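Local atomic coordinates of lipase (Pelosinus fermentans, PDB entry 5AH0), a protein that hydrolyses ester bonds as a zinc-binding lipase of the alpha/beta-hydrolase clan and also breaks down the polyester poly(butylene adipate-co-terephthalate). Residues S155-A160 against Y258-S263; N324-W329 against G344-M349; T122-L127 against K252-I257; Y4-V9 against Y41-A46; G165-D170 against V317-S322. All blocks are in the same frame, centred on the assembly; numbering follows the deposited sequence.

Three of the five contacts reach one parallel sheet, the core of the alpha/beta-hydrolase fold. Contact 4, which pairs strands 6-9 and 43-46, closes first along the chain. Contact 1 pairs strands 153-159 and 258-265, with its centre about 14 Å from that of contact 4. Contact 2 packs a loop on strand 346-348, the neighbour of 258-265, its centre about 9 Å from that of contact 1. Contact 3 sets helix 116-129 against the loop before strand 258-265. Contact 5 joins the short helix 167-170 to a loop, about 26 Å from contact 4 between centres. Contacts 3 and 5 each interleave with contact 1 along the chain, tying distant parts of the sequence into one domain.

Contact 1 of 5, residues S155-A160 against Y258-S263; sequences SITTIA and YYFSYS
Strands 155-159 and 258-262 run parallel, 4.6 Å apart at the closest approach of their axes and only 8° off in direction. Five backbone bonds alternate between them, from I156 N to Y258 O at 2.7 Å through to the longer A160 N to Y262 O at 3.3 Å. The side chains fall on two faces. On one, I156 lies alongside Y259 and points the same way, with its CD1 3.9 Å from ring atom CE2. T158 OG1 faces S261 CB on the same side, but its hydrogen bond goes to H163. On the other face T157 sits between two aromatic residues. Its CG2 points opposite the backbone N (OG1 chi1 -61°) and meets the Y262 ring at its edge, in plane, 3.7 Å from CE1. Its OG1 lies 3.8 Å from F260 CB. A glycine in place of T157 would probably open a gap at the Y262 ring edge and leave that ring freer to shift. Helix 370-380 packs on the T157 face, and helix 116-129 on the I156 face. A parallel strand pair with helices on both faces is the central arrangement of the alpha/beta-hydrolase fold.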
# COMPACT_ATOMS: atom_id res chain seq x y z
N SER A 155 12.51 9.86 -2.63
CA SER A 155 12.75 8.57 -2.02
C SER A 155 11.49 7.76 -1.87
O SER A 155 10.39 8.30 -1.81
CB SER A 155 13.39 8.74 -0.64
OG SER A 155 12.51 9.47 0.21
N ILE A 156 11.68 6.46 -1.78
CA ILE A 156 10.59 5.55 -1.52
C ILE A 156 10.97 4.66 -0.34
O ILE A 156 11.99 3.96 -0.37
CB ILE A 156 10.26 4.69 -2.75
CG1 ILE A 156 9.53 5.53 -3.81
CG2 ILE A 156 9.45 3.46 -2.37
CD1 ILE A 156 8.99 4.70 -4.95
N THR A 157 10.16 4.71 0.72
CA THR A 157 10.35 3.81 1.83
C THR A 157 9.16 2.88 1.88
O THR A 157 8.02 3.34 1.92
CB THR A 157 10.46 4.56 3.16
OG1 THR A 157 11.60 5.42 3.12
CG2 THR A 157 10.62 3.57 4.32
N THR A 158 9.41 1.58 1.84
CA THR A 158 8.32 0.63 1.95
C THR A 158 8.49 -0.22 3.19
O THR A 158 9.61 -0.57 3.58
CB THR A 158 8.17 -0.27 0.70
OG1 THR A 158 9.25 -1.21 0.65
CG2 THR A 158 8.15 0.59 -0.58
N ILE A 159 7.37 -0.47 3.85
CA ILE A 159 7.36 -1.17 5.11
C ILE A 159 6.41 -2.33 5.05
O ILE A 159 5.22 -2.15 4.80
CB ILE A 159 6.92 -0.25 6.24
CG1 ILE A 159 7.77 1.03 6.23
CG2 ILE A 159 7.00 -0.99 7.59
CD1 ILE A 159 7.36 2.03 7.28
N ALA A 160 6.95 -3.53 5.27
CA ALA A 160 6.18 -4.77 5.21
C ALA A 160 5.46 -4.92 3.88
O ALA A 160 4.32 -5.38 3.84
CB ALA A 160 5.18 -4.81 6.36
N TYR A 258 15.92 7.37 -4.11
CA TYR A 258 16.46 6.55 -3.03
C TYR A 258 15.41 5.52 -2.59
O TYR A 258 14.24 5.86 -2.39
CB TYR A 258 16.88 7.43 -1.86
CG TYR A 258 18.17 8.20 -2.06
CD1 TYR A 258 19.41 7.60 -1.85
CD2 TYR A 258 18.15 9.54 -2.44
CE1 TYR A 258 20.59 8.31 -2.03
CE2 TYR A 258 19.32 10.25 -2.62
CZ TYR A 258 20.54 9.63 -2.41
OH TYR A 258 21.70 10.34 -2.58
N TYR A 259 15.80 4.25 -2.45
CA TYR A 259 14.85 3.24 -2.02
C TYR A 259 15.24 2.64 -0.67
O TYR A 259 16.36 2.15 -0.49
CB TYR A 259 14.74 2.11 -3.05
CG TYR A 259 14.06 2.49 -4.35
CD1 TYR A 259 14.76 3.12 -5.36
CD2 TYR A 259 12.72 2.18 -4.57
CE1 TYR A 259 14.15 3.46 -6.57
CE2 TYR A 259 12.10 2.51 -5.78
CZ TYR A 259 12.83 3.15 -6.77
OH TYR A 259 12.23 3.49 -7.97
N PHE A 260 14.31 2.69 0.28
CA PHE A 260 14.50 2.02 1.56
C PHE A 260 13.37 1.02 1.80
O PHE A 260 12.19 1.37 1.69
CB PHE A 260 14.55 3.03 2.71
CG PHE A 260 15.65 4.03 2.58
CD1 PHE A 260 16.92 3.74 3.05
CD2 PHE A 260 15.42 5.26 1.99
CE1 PHE A 260 17.94 4.67 2.94
CE2 PHE A 260 16.44 6.19 1.87
CZ PHE A 260 17.70 5.89 2.34
N SER A 261 13.73 -0.21 2.17
CA SER A 261 12.75 -1.24 2.46
C SER A 261 12.98 -1.85 3.84
O SER A 261 14.08 -2.27 4.18
CB SER A 261 12.81 -2.35 1.41
OG SER A 261 13.99 -3.11 1.58
N TYR A 262 11.92 -1.87 4.64
CA TYR A 262 11.96 -2.47 5.96
C TYR A 262 11.24 -3.81 5.92
O TYR A 262 10.18 -3.91 5.31
CB TYR A 262 11.33 -1.55 6.99
CG TYR A 262 12.17 -0.34 7.31
CD1 TYR A 262 12.06 0.83 6.57
CD2 TYR A 262 13.08 -0.37 8.36
CE1 TYR A 262 12.84 1.94 6.86
CE2 TYR A 262 13.87 0.74 8.66
CZ TYR A 262 13.74 1.88 7.91
OH TYR A 262 14.52 2.98 8.20
N SER A 263 11.81 -4.82 6.56
CA SER A 263 11.20 -6.15 6.58
C SER A 263 10.70 -6.52 7.96
O SER A 263 11.34 -6.21 8.97
CB SER A 263 12.18 -7.20 6.09
OG SER A 263 12.30 -7.14 4.68

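Contact 2 of 5, residues N324-W329 against G344-M349; sequences NGPKIW and GKWNSM
P326 lies over one face of the W346 indole, in apolar contact. Its CD stands 3.2 Å above the ring plane, offset toward the rim. From there it is 3.4 Å from CE2, the same as from NE1. CG follows along the indole rim at 3.8 Å from NE1. The two side chains cross at about a right angle. G325 CA comes over the same face, 4.3 Å from CD2. The backbone shape of G325 would not tolerate a side chain, since a CB would press on the preceding carbonyl oxygen. It would also crowd P326 CD and the indole. The W346 side chain turns toward the loop with CG beside its backbone N (chi1 -71°).

W346 belongs to strand 346-348, a parallel strand next to 258-265 in the hydrolase sheet. The loop 324-329 thus packs on one face of this part of the sheet. The indole ring also meets Y259, and H163 edge-to-face.

The polar groups bond largely outside the pair. W346 NE1 donates to D332, and N324 O accepts from S261 OG of the neighbouring strand. N324 CB sits 3.6 Å from S348 OG, where the loop meets the strand in van der Waals contact. S348 OG stands opposite its own backbone N (chi1 177°), which carries the hydroxyl toward N324.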
# COMPACT_ATOMS: atom_id res chain seq x y z
N ASN A 324 12.11 -7.27 1.16
CA ASN A 324 13.33 -6.48 1.05
C ASN A 324 13.41 -5.76 -0.29
O ASN A 324 14.22 -4.86 -0.47
CB ASN A 324 14.58 -7.33 1.25
CG ASN A 324 14.67 -8.49 0.28
OD1 ASN A 324 13.82 -8.66 -0.60
ND2 ASN A 324 15.74 -9.26 0.40
N GLY A 325 12.59 -6.19 -1.24
CA GLY A 325 12.57 -5.59 -2.56
C GLY A 325 12.07 -6.59 -3.58
O GLY A 325 12.02 -7.78 -3.30
N PRO A 326 11.68 -6.09 -4.76
CA PRO A 326 11.19 -6.97 -5.83
C PRO A 326 12.33 -7.78 -6.40
O PRO A 326 13.31 -7.20 -6.87
CB PRO A 326 10.62 -6.00 -6.86
CG PRO A 326 11.35 -4.72 -6.62
CD PRO A 326 11.67 -4.67 -5.16
N LYS A 327 12.21 -9.11 -6.36
CA LYS A 327 13.24 -10.00 -6.87
C LYS A 327 12.76 -10.81 -8.07
O LYS A 327 13.49 -10.97 -9.05
CB LYS A 327 13.71 -10.97 -5.78
CG LYS A 327 14.74 -10.40 -4.82
CD LYS A 327 14.12 -10.13 -3.49
CE LYS A 327 13.56 -11.38 -2.89
NZ LYS A 327 12.79 -11.03 -1.68
N ILE A 328 11.55 -11.33 -7.97
CA ILE A 328 11.03 -12.24 -8.97
C ILE A 328 10.61 -11.49 -10.23
O ILE A 328 9.83 -10.55 -10.17
CB ILE A 328 9.85 -13.04 -8.39
CG1 ILE A 328 10.25 -13.68 -7.06
CG2 ILE A 328 9.41 -14.13 -9.33
CD1 ILE A 328 9.15 -14.49 -6.44
N TRP A 329 11.16 -11.92 -11.37
CA TRP A 329 10.97 -11.24 -12.66
C TRP A 329 11.37 -9.78 -12.56
O TRP A 329 10.75 -8.90 -13.19
CB TRP A 329 9.53 -11.36 -13.15
CG TRP A 329 9.14 -12.72 -13.56
CD1 TRP A 329 9.86 -13.87 -13.40
CD2 TRP A 329 7.92 -13.10 -14.21
NE1 TRP A 329 9.17 -14.95 -13.90
CE2 TRP A 329 7.97 -14.50 -14.40
CE3 TRP A 329 6.79 -12.40 -14.64
CZ2 TRP A 329 6.94 -15.21 -15.01
CZ3 TRP A 329 5.76 -13.10 -15.24
CH2 TRP A 329 5.84 -14.49 -15.43
N GLY A 344 19.17 4.74 -6.55
CA GLY A 344 18.90 3.81 -7.63
C GLY A 344 18.77 2.36 -7.22
O GLY A 344 18.37 1.52 -8.03
N LYS A 345 19.09 2.04 -5.97
CA LYS A 345 19.03 0.65 -5.51
C LYS A 345 18.19 0.55 -4.24
O LYS A 345 17.97 1.54 -3.55
CB LYS A 345 20.43 0.10 -5.26
CG LYS A 345 21.39 0.33 -6.40
CD LYS A 345 22.84 0.39 -5.94
CE LYS A 345 23.56 -0.95 -6.07
NZ LYS A 345 25.05 -0.78 -5.99
N TRP A 346 17.73 -0.65 -3.92
CA TRP A 346 16.97 -0.87 -2.70
C TRP A 346 17.91 -1.00 -1.50
O TRP A 346 18.71 -1.93 -1.41
CB TRP A 346 16.10 -2.13 -2.81
CG TRP A 346 14.93 -1.97 -3.74
CD1 TRP A 346 14.91 -2.20 -5.09
CD2 TRP A 346 13.61 -1.55 -3.38
NE1 TRP A 346 13.66 -1.94 -5.59
CE2 TRP A 346 12.84 -1.53 -4.57
CE3 TRP A 346 13.01 -1.16 -2.18
CZ2 TRP A 346 11.50 -1.16 -4.58
CZ3 TRP A 346 11.68 -0.80 -2.19
CH2 TRP A 346 10.94 -0.79 -3.38
N ASN A 347 17.81 -0.05 -0.57
CA ASN A 347 18.57 -0.12 0.66
C ASN A 347 17.79 -0.92 1.71
O ASN A 347 16.94 -0.37 2.42
CB ASN A 347 18.88 1.29 1.18
CG ASN A 347 19.79 2.09 0.25
OD1 ASN A 347 20.95 2.34 0.56
ND2 ASN A 347 19.26 2.50 -0.90
N SER A 348 18.08 -2.22 1.78
CA SER A 348 17.37 -3.13 2.69
C SER A 348 17.81 -2.95 4.14
O SER A 348 18.96 -3.21 4.50
CB SER A 348 17.58 -4.58 2.27
OG SER A 348 16.96 -5.46 3.19
N MET A 349 16.87 -2.49 4.96
CA MET A 349 17.17 -2.16 6.35
C MET A 349 17.22 -3.42 7.20
O MET A 349 16.71 -4.45 6.79
CB MET A 349 16.14 -1.18 6.88
CG MET A 349 16.05 0.09 6.05
SD MET A 349 17.58 1.04 6.09
CE MET A 349 17.65 1.46 7.83

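Contact 3 of 5, residues T122-L127 against K252-I257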
# COMPACT_ATOMS: atom_id res chain seq x y z
N THR A 122 4.72 1.83 -8.56
CA THR A 122 3.95 1.97 -9.79
C THR A 122 3.75 3.44 -10.12
O THR A 122 3.87 3.84 -11.28
CB THR A 122 2.60 1.26 -9.66
OG1 THR A 122 2.83 -0.12 -9.32
CG2 THR A 122 1.81 1.34 -10.95
N LEU A 123 3.44 4.23 -9.11
CA LEU A 123 3.29 5.67 -9.30
C LEU A 123 4.52 6.28 -9.95
O LEU A 123 4.39 7.04 -10.90
CB LEU A 123 3.00 6.36 -7.97
CG LEU A 123 2.98 7.88 -8.08
CD1 LEU A 123 1.81 8.33 -8.94
CD2 LEU A 123 2.92 8.52 -6.70
N VAL A 124 5.71 5.96 -9.44
CA VAL A 124 6.93 6.60 -9.96
C VAL A 124 7.24 6.09 -11.36
O VAL A 124 7.83 6.82 -12.18
CB VAL A 124 8.16 6.39 -9.03
CG1 VAL A 124 7.89 6.92 -7.63
CG2 VAL A 124 8.58 4.93 -8.99
N GLN A 125 6.83 4.86 -11.66
CA GLN A 125 7.01 4.30 -12.99
C GLN A 125 6.20 5.10 -14.01
O GLN A 125 6.67 5.37 -15.12
CB GLN A 125 6.62 2.83 -13.04
CG GLN A 125 7.05 2.14 -14.33
CD GLN A 125 8.55 1.90 -14.41
OE1 GLN A 125 9.21 1.69 -13.39
NE2 GLN A 125 9.10 1.99 -15.61
N LEU A 126 4.99 5.47 -13.62
CA LEU A 126 4.11 6.25 -14.47
C LEU A 126 4.57 7.71 -14.53
O LEU A 126 4.49 8.35 -15.59
CB LEU A 126 2.67 6.16 -13.95
CG LEU A 126 2.07 4.77 -14.19
CD1 LEU A 126 0.65 4.66 -13.66
CD2 LEU A 126 2.13 4.42 -15.67
N LEU A 127 5.06 8.23 -13.41
CA LEU A 127 5.61 9.58 -13.38
C LEU A 127 6.73 9.76 -14.40
O LEU A 127 6.73 10.72 -15.19
CB LEU A 127 6.15 9.92 -11.99
CG LEU A 127 5.09 10.14 -10.92
CD1 LEU A 127 5.74 10.55 -9.62
CD2 LEU A 127 4.13 11.22 -11.40
N LYS A 252 10.19 -0.81 -12.47
CA LYS A 252 11.61 -0.96 -12.19
C LYS A 252 12.13 0.16 -11.30
O LYS A 252 11.52 1.23 -11.23
CB LYS A 252 12.41 -1.00 -13.49
CG LYS A 252 11.95 -2.03 -14.52
CD LYS A 252 12.65 -1.78 -15.85
CE LYS A 252 12.25 -2.77 -16.94
NZ LYS A 252 13.13 -3.97 -16.92
N ALA A 253 13.25 -0.09 -10.64
CA ALA A 253 13.83 0.90 -9.76
C ALA A 253 14.36 2.06 -10.59
O ALA A 253 15.18 1.86 -11.48
CB ALA A 253 14.94 0.29 -8.92
N GLN A 254 13.86 3.26 -10.32
CA GLN A 254 14.32 4.45 -11.02
C GLN A 254 15.69 4.90 -10.54
O GLN A 254 16.07 4.63 -9.40
CB GLN A 254 13.30 5.58 -10.88
CG GLN A 254 11.89 5.12 -11.23
CD GLN A 254 11.73 4.82 -12.71
OE1 GLN A 254 12.49 5.31 -13.54
NE2 GLN A 254 10.75 3.98 -13.04
N SER A 255 16.40 5.61 -11.40
CA SER A 255 17.78 6.00 -11.15
C SER A 255 17.91 7.12 -10.14
O SER A 255 18.89 7.18 -9.40
CB SER A 255 18.44 6.44 -12.46
OG SER A 255 18.33 5.42 -13.43
N ASP A 256 16.94 8.02 -10.11
CA ASP A 256 17.03 9.23 -9.30
C ASP A 256 16.16 9.15 -8.05
O ASP A 256 15.72 10.18 -7.54
CB ASP A 256 16.60 10.44 -10.11
CG ASP A 256 15.24 10.26 -10.71
OD1 ASP A 256 14.85 9.09 -10.89
OD2 ASP A 256 14.57 11.27 -10.98
N ILE A 257 15.88 7.93 -7.59
CA ILE A 257 15.09 7.72 -6.38
C ILE A 257 15.83 6.88 -5.34
O ILE A 257 16.28 5.77 -5.64
CB ILE A 257 13.76 7.02 -6.69
CG1 ILE A 257 12.96 7.79 -7.74
CG2 ILE A 257 12.93 6.84 -5.42
CD1 ILE A 257 11.60 7.17 -8.02
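V124 on the helix overlaps the end of I257. The two side chains reach toward each other tip to tip, with I257 CD1 3.7 Å from V124 CB and equally close to CG1. V124 CG2 touches both loop residues, I257 CD1 at 3.9 Å and Q254 CG at 4.0 Å. The V124 and Q254 side chains slide past each other in opposite directions.

The next residue, Q125, makes the polar part of the contact. Its CG stands opposite the backbone N, and a bend at chi2 of 73° swings the amide over to the loop. OE1 then accepts the backbone N of K252 at 2.8 Å, with an N-H...O angle of 157°. The donor comes from above the carbonyl plane, 51° out of it, so the bond does not use a lone-pair direction. The Q254 and Q125 side chains cross at about a right angle, their amide planes inclined to each other. Q254 NE2 is also 2.8 Å from Q125 OE1, but the angle is too poor for a hydrogen bond. Residues Q254 to I257 form a type I beta turn, which brings I257 back to the helix after Q254.

The segment 122-127 is part of helix 116-129, and the loop links helix 241-250 to strand 258-265. V124 and I257 both rest on I156 of strand 153-159. Q125 also packs on W250 of helix 241-250, while Y259 OH bonds to the backbone N of Q254. K128 just beyond the segment pairs with D256 in a salt bridge.

Contact 4 of 5, residues Y4-V9 against Y41-A46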
# COMPACT_ATOMS: atom_id res chain seq x y z
N TYR A 4 11.66 18.30 1.36
CA TYR A 4 10.53 17.64 0.73
C TYR A 4 9.58 17.07 1.79
O TYR A 4 10.03 16.48 2.79
CB TYR A 4 11.00 16.52 -0.19
CG TYR A 4 11.98 16.96 -1.24
CD1 TYR A 4 11.79 18.14 -1.97
CD2 TYR A 4 13.11 16.19 -1.52
CE1 TYR A 4 12.70 18.54 -2.95
CE2 TYR A 4 14.02 16.58 -2.49
CZ TYR A 4 13.82 17.75 -3.20
OH TYR A 4 14.74 18.10 -4.15
N PRO A 5 8.28 17.23 1.56
CA PRO A 5 7.30 16.66 2.48
C PRO A 5 7.21 15.15 2.34
O PRO A 5 7.70 14.58 1.36
CB PRO A 5 5.99 17.33 2.07
CG PRO A 5 6.20 17.72 0.65
CD PRO A 5 7.65 18.07 0.52
N ILE A 6 6.58 14.53 3.33
CA ILE A 6 6.31 13.10 3.33
C ILE A 6 4.85 12.83 2.99
O ILE A 6 3.96 13.46 3.56
CB ILE A 6 6.64 12.48 4.68
CG1 ILE A 6 8.15 12.41 4.89
CG2 ILE A 6 6.02 11.11 4.79
CD1 ILE A 6 8.56 12.05 6.32
N VAL A 7 4.60 11.90 2.07
CA VAL A 7 3.24 11.47 1.78
C VAL A 7 3.07 10.02 2.18
O VAL A 7 3.79 9.14 1.70
CB VAL A 7 2.89 11.65 0.27
CG1 VAL A 7 1.66 10.83 -0.10
CG2 VAL A 7 2.65 13.10 -0.03
N LEU A 8 2.11 9.76 3.07
CA LEU A 8 1.93 8.44 3.65
C LEU A 8 0.90 7.64 2.87
O LEU A 8 -0.18 8.15 2.57
CB LEU A 8 1.52 8.55 5.11
CG LEU A 8 2.59 9.09 6.06
CD1 LEU A 8 1.95 9.49 7.37
CD2 LEU A 8 3.68 8.06 6.30
N VAL A 9 1.25 6.41 2.53
CA VAL A 9 0.43 5.60 1.64
C VAL A 9 0.12 4.24 2.25
O VAL A 9 0.98 3.35 2.29
CB VAL A 9 1.12 5.42 0.27
CG1 VAL A 9 0.20 4.67 -0.71
CG2 VAL A 9 1.52 6.77 -0.32
N TYR A 41 8.38 18.10 10.53
CA TYR A 41 8.44 17.25 9.35
C TYR A 41 7.07 17.18 8.68
O TYR A 41 6.25 16.33 9.04
CB TYR A 41 8.93 15.85 9.74
CG TYR A 41 10.32 15.91 10.32
CD1 TYR A 41 11.42 16.04 9.48
CD2 TYR A 41 10.53 15.89 11.70
CE1 TYR A 41 12.71 16.12 10.00
CE2 TYR A 41 11.81 15.97 12.22
CZ TYR A 41 12.89 16.08 11.37
OH TYR A 41 14.17 16.17 11.86
N THR A 42 6.83 18.04 7.69
CA THR A 42 5.55 18.07 7.00
C THR A 42 5.19 16.71 6.46
O THR A 42 5.93 16.14 5.66
CB THR A 42 5.55 19.07 5.83
OG1 THR A 42 5.83 20.39 6.32
CG2 THR A 42 4.20 19.06 5.13
N ALA A 43 4.04 16.19 6.89
CA ALA A 43 3.57 14.89 6.42
C ALA A 43 2.11 14.99 6.02
O ALA A 43 1.32 15.65 6.69
CB ALA A 43 3.76 13.83 7.45
N TYR A 44 1.79 14.32 4.92
CA TYR A 44 0.44 14.27 4.40
C TYR A 44 -0.01 12.82 4.34
O TYR A 44 0.83 11.91 4.34
CB TYR A 44 0.39 14.89 3.00
CG TYR A 44 0.80 16.34 2.95
CD1 TYR A 44 0.01 17.32 3.53
CD2 TYR A 44 1.97 16.72 2.32
CE1 TYR A 44 0.38 18.65 3.48
CE2 TYR A 44 2.36 18.06 2.27
CZ TYR A 44 1.56 19.03 2.85
OH TYR A 44 1.93 20.36 2.80
N THR A 45 -1.32 12.60 4.31
CA THR A 45 -1.85 11.24 4.27
C THR A 45 -2.74 11.07 3.05
O THR A 45 -3.75 11.77 2.89
CB THR A 45 -2.64 10.88 5.55
OG1 THR A 45 -1.76 10.94 6.68
CG2 THR A 45 -3.19 9.48 5.45
N ALA A 46 -2.33 10.16 2.17
CA ALA A 46 -3.08 9.85 0.97
C ALA A 46 -4.00 8.66 1.22
O ALA A 46 -3.72 7.82 2.06
CB ALA A 46 -2.14 9.56 -0.19
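I6 and Y44 lead the backbone pairing between these two parallel strands, whose axes come within 4.5 Å at a crossing angle of -29°. I6 N donates to T42 O at 2.9 Å, and Y44 N returns a bond to I6 O at 2.7 Å. The ladder goes on with L8 N to Y44 O and A46 N to L8 O. I6 O also receives the CA-H of A43, so this oxygen meets two donors of differing strength.

Side chains meet on both faces. P5 CB lies 3.7 Å from Y44 CE2 and 3.9 Å from T42 CG2. V7 CG2 comes at the edge of the Y44 ring, near its plane, and its CG1 is 4.0 Å from A46 CB. V7 CG1 stands opposite the backbone N (chi1 163°), which sets it against that alanine. On the other face I6 CB meets A43 CB, and L8 CD1 makes a loose van der Waals contact with T45 OG1 at 4.0 Å. The T45 hydroxyl bonds to E33.

Strand 6-9, helix 32-38 and strand 43-46 form a beta-alpha-beta unit. Strand 108-113 pairs with the other edge of strand 6-9. Helix 54-66 packs on V7 and A46, and helix 370-380 on I6.

Contact 5 of 5, residues G165-D170 against V317-S322; sequences GTTLAD and VVNTIS
This contact joins the short, weakly bonded helical turn 167-170, just after strand 153-159, to the loop before strand 334-336. The amide of N319 grips T167 with both ends. OD1 accepts T167 N at 3.0 Å, in the carbonyl plane and on a lone pair. ND2 donates to T167 OG1 at 3.1 Å, with the hydroxyl oxygen only 8° out of the amide plane. N319 CG sits beside its own backbone N (chi1 -45°), which brings the amide against T167, and the two bonds fix its rotation. ND2 has a second acceptor in W311 O. A leucine in place of N319 would probably leave T167 N, T167 OG1 and W311 O without these partners and let the turn start loosen.

S322 OG donates to G165 O at 2.9 Å, on a lone pair in the carbonyl plane, and also accepts D164 N. T166 OG1 lies 3.8 Å from V318 CG1 and CG2, and the two side chains cross at about a right angle. L168 CB approaches V317 O at 3.7 Å. Residues 320-322 form a 3-10 turn.

Helix 288-294 packs against the pair through I294, which touches T167, L168 and N319. At the far end of the turn D170 forms a salt bridge with R299.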
# COMPACT_ATOMS: atom_id res chain seq x y z
N GLY A 165 4.89 -10.54 -3.75
CA GLY A 165 3.56 -11.04 -3.47
C GLY A 165 3.46 -11.71 -2.10
O GLY A 165 4.44 -11.74 -1.36
N THR A 166 2.26 -12.22 -1.80
CA THR A 166 1.96 -12.96 -0.57
C THR A 166 1.22 -14.26 -0.80
O THR A 166 0.25 -14.29 -1.56
CB THR A 166 1.06 -12.17 0.37
OG1 THR A 166 1.51 -10.83 0.45
CG2 THR A 166 1.11 -12.80 1.72
N THR A 167 1.61 -15.33 -0.10
CA THR A 167 0.87 -16.59 -0.21
C THR A 167 -0.53 -16.45 0.41
O THR A 167 -1.40 -17.28 0.20
CB THR A 167 1.66 -17.75 0.42
OG1 THR A 167 2.00 -17.43 1.77
CG2 THR A 167 2.95 -17.94 -0.34
N LEU A 168 -0.76 -15.37 1.15
CA LEU A 168 -2.10 -15.10 1.66
C LEU A 168 -3.07 -14.89 0.50
O LEU A 168 -4.21 -15.34 0.55
CB LEU A 168 -2.13 -13.87 2.55
CG LEU A 168 -3.43 -13.69 3.33
CD1 LEU A 168 -3.43 -14.50 4.62
CD2 LEU A 168 -3.70 -12.24 3.61
N ALA A 169 -2.60 -14.23 -0.54
CA ALA A 169 -3.45 -13.96 -1.70
C ALA A 169 -3.48 -15.13 -2.68
O ALA A 169 -4.38 -15.22 -3.51
CB ALA A 169 -2.99 -12.68 -2.41
N ASP A 170 -2.50 -16.04 -2.58
CA ASP A 170 -2.47 -17.22 -3.44
C ASP A 170 -3.57 -18.21 -3.07
O ASP A 170 -4.06 -18.96 -3.91
CB ASP A 170 -1.11 -17.92 -3.40
CG ASP A 170 0.00 -17.11 -4.08
OD1 ASP A 170 -0.12 -15.88 -4.21
OD2 ASP A 170 1.00 -17.72 -4.52
N VAL A 317 0.55 -11.23 7.58
CA VAL A 317 -0.13 -10.90 6.35
C VAL A 317 0.77 -11.11 5.15
O VAL A 317 0.31 -11.52 4.10
CB VAL A 317 -0.65 -9.43 6.36
CG1 VAL A 317 -1.21 -9.07 4.99
CG2 VAL A 317 -1.73 -9.24 7.42
N VAL A 318 2.06 -10.83 5.30
CA VAL A 318 2.99 -10.89 4.17
C VAL A 318 4.22 -11.74 4.48
O VAL A 318 4.79 -11.61 5.56
CB VAL A 318 3.45 -9.48 3.76
CG1 VAL A 318 4.36 -9.54 2.54
CG2 VAL A 318 2.25 -8.61 3.47
N ASN A 319 4.63 -12.61 3.55
CA ASN A 319 5.87 -13.36 3.72
C ASN A 319 7.08 -12.42 3.89
O ASN A 319 7.22 -11.47 3.12
CB ASN A 319 6.10 -14.28 2.53
CG ASN A 319 4.85 -15.02 2.12
OD1 ASN A 319 3.93 -14.42 1.57
ND2 ASN A 319 4.81 -16.34 2.36
N THR A 320 7.94 -12.71 4.86
CA THR A 320 9.10 -11.87 5.14
C THR A 320 10.04 -11.79 3.95
O THR A 320 10.59 -10.74 3.65
CB THR A 320 9.88 -12.38 6.35
OG1 THR A 320 9.01 -12.46 7.49
CG2 THR A 320 11.02 -11.46 6.68
N ILE A 321 10.21 -12.90 3.25
CA ILE A 321 11.15 -12.98 2.13
C ILE A 321 10.75 -12.05 0.99
O ILE A 321 11.57 -11.73 0.13
CB ILE A 321 11.28 -14.44 1.59
CG1 ILE A 321 12.48 -14.58 0.65
CG2 ILE A 321 10.01 -14.88 0.90
CD1 ILE A 321 12.62 -15.98 0.07
N SER A 322 9.50 -11.60 0.98
CA SER A 322 9.00 -10.83 -0.14
C SER A 322 9.22 -9.31 0.01
O SER A 322 8.93 -8.54 -0.92
CB SER A 322 7.51 -11.13 -0.34
OG SER A 322 6.94 -10.34 -1.37